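Side-chain contact in methionine-binding lipoprotein MetQ (Bacillus subtilis subsp. subtilis, PDB 4GOT), which binds methionine and probably hands it to the membrane-bound permease of the MetNPQ ABC importer, and also takes part in methionine sulfoxide transport: residues A[233-237]-A[238-242]. Sequence-based numbering, arbitrary orientation.
Sequences KDFIE and KKYDG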
# COMPACT_ATOMS: atom_id res chain seq x y z
N LYS A 233 3.06 -2.79 17.58
CA LYS A 233 3.23 -1.37 17.25
C LYS A 233 4.67 -0.87 17.43
O LYS A 233 5.18 -0.15 16.59
CB LYS A 233 2.25 -0.49 18.06
CG LYS A 233 0.77 -0.66 17.65
CD LYS A 233 -0.14 0.35 18.35
CE LYS A 233 -1.61 0.14 17.93
NZ LYS A 233 -1.87 0.25 16.47
N ASP A 234 5.29 -1.26 18.54
CA ASP A 234 6.71 -0.96 18.81
C ASP A 234 7.65 -1.65 17.79
O ASP A 234 8.66 -1.08 17.39
CB ASP A 234 7.10 -1.42 20.22
CG ASP A 234 6.49 -0.56 21.33
OD1 ASP A 234 6.02 0.58 21.05
OD2 ASP A 234 6.53 -1.03 22.49
N PHE A 235 7.33 -2.87 17.40
CA PHE A 235 8.13 -3.57 16.34
C PHE A 235 8.12 -2.78 15.04
O PHE A 235 9.18 -2.48 14.48
CB PHE A 235 7.61 -5.01 16.11
CG PHE A 235 8.19 -5.68 14.88
CD1 PHE A 235 9.42 -6.33 14.92
CD2 PHE A 235 7.48 -5.71 13.68
CE1 PHE A 235 9.93 -6.98 13.80
CE2 PHE A 235 7.99 -6.34 12.54
CZ PHE A 235 9.22 -6.97 12.61
N ILE A 236 6.92 -2.42 14.59
CA ILE A 236 6.75 -1.65 13.37
C ILE A 236 7.53 -0.35 13.44
O ILE A 236 8.26 0.00 12.50
CB ILE A 236 5.26 -1.35 13.07
CG1 ILE A 236 4.49 -2.64 12.73
CG2 ILE A 236 5.11 -0.38 11.89
CD1 ILE A 236 2.97 -2.49 12.64
N GLU A 237 7.35 0.37 14.54
CA GLU A 237 7.95 1.65 14.69
C GLU A 237 9.49 1.58 14.61
O GLU A 237 10.10 2.38 13.90
CB GLU A 237 7.48 2.31 16.00
CG GLU A 237 7.95 3.76 16.19
CD GLU A 237 9.11 3.93 17.18
OE1 GLU A 237 9.20 3.17 18.19
OE2 GLU A 237 9.92 4.86 16.96
N LYS A 238 10.10 0.61 15.30
CA LYS A 238 11.57 0.50 15.35
C LYS A 238 12.20 -0.03 14.05
O LYS A 238 13.22 0.51 13.59
CB LYS A 238 12.00 -0.40 16.51
CG LYS A 238 13.49 -0.35 16.75
CD LYS A 238 13.83 -0.83 18.14
CE LYS A 238 15.33 -0.72 18.43
NZ LYS A 238 15.79 0.65 18.79
N LYS A 239 11.60 -1.09 13.50
CA LYS A 239 12.19 -1.82 12.38
C LYS A 239 12.23 -1.06 11.04
O LYS A 239 13.19 -1.21 10.28
CB LYS A 239 11.51 -3.18 12.17
CG LYS A 239 11.99 -3.88 10.90
CD LYS A 239 12.14 -5.39 11.00
CE LYS A 239 12.90 -5.92 9.77
NZ LYS A 239 12.76 -7.37 9.56
N TYR A 240 11.20 -0.25 10.76
CA TYR A 240 11.06 0.38 9.45
C TYR A 240 11.44 1.85 9.39
O TYR A 240 11.26 2.46 8.34
CB TYR A 240 9.65 0.14 8.89
CG TYR A 240 9.40 -1.32 8.80
CD1 TYR A 240 10.13 -2.13 7.91
CD2 TYR A 240 8.50 -1.93 9.64
CE1 TYR A 240 9.90 -3.51 7.83
CE2 TYR A 240 8.28 -3.30 9.59
CZ TYR A 240 8.97 -4.09 8.69
OH TYR A 240 8.69 -5.44 8.71
N ASP A 241 11.98 2.38 10.48
CA ASP A 241 12.57 3.74 10.53
C ASP A 241 11.62 4.82 10.04
O ASP A 241 12.00 5.72 9.28
CB ASP A 241 13.88 3.80 9.70
CG ASP A 241 15.00 2.94 10.28
OD1 ASP A 241 14.94 2.51 11.46
OD2 ASP A 241 15.96 2.70 9.53
N GLY A 242 10.36 4.74 10.46
CA GLY A 242 9.39 5.77 10.12
C GLY A 242 8.78 5.64 8.73
O GLY A 242 7.88 6.39 8.39
O HOH W 1 8.71 2.68 11.10
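Phe-235 and Lys-239, one helical turn apart, run side by side and point the same way. Lys-239 CB lies over one face of the phenyl ring, and its CD packs against the rim carbon CZ of Phe-235 at 3.7 Å. Both side chains leave the helix with CG anti to the backbone N (chi1 169° for Phe-235, 172° for Lys-239), which sets them alongside each other. This also puts Lys-239 CG 3.6 Å above the ring plane of Tyr-240, over its centre. The bend at chi2 then brings CD to the Phe-235 ring. The lysine chain thus lies along one side of both rings, over the notch where they meet. There Phe-235 CE2 is 4.2 Å from Tyr-240 CE2. Ile-236 adds a looser apolar contact, its CG2 4.4 Å from CD2 of Tyr-240.

The last helical turn positions these groups. Lys-238 N hydrogen-bonds to Asp-234 O, and Lys-239 N to Phe-235 O at 3.0 Å. The next bond, from Tyr-240 N to Ile-236 O, is stretched to 3.4 Å and weak. Tyr-240 is the first residue to leave helical phi/psi. Asp-241 and Gly-242 follow with positive phi and turn the chain away. A water is hydrogen-bonded to Ile-236 O and accepts from Gly-242 N at 2.7 Å, so it links the last turn to the departing loop.

Glu-19 OE1 of helix 14-29 takes both polar ends: a salt bridge from Lys-239 NZ and a hydrogen bond with Tyr-240 OH. None of these residues lines the methionine pocket; the Tyr-240 side chain is about 11 Å from the bound selenomethionine. Helix 230-239 lies with Phe-235, Ile-236 and Tyr-240 against helix 14-29, while Ile-236 and Lys-233 also touch Pro-246 of strand 245-246, an outermost strand of the six-stranded sheet.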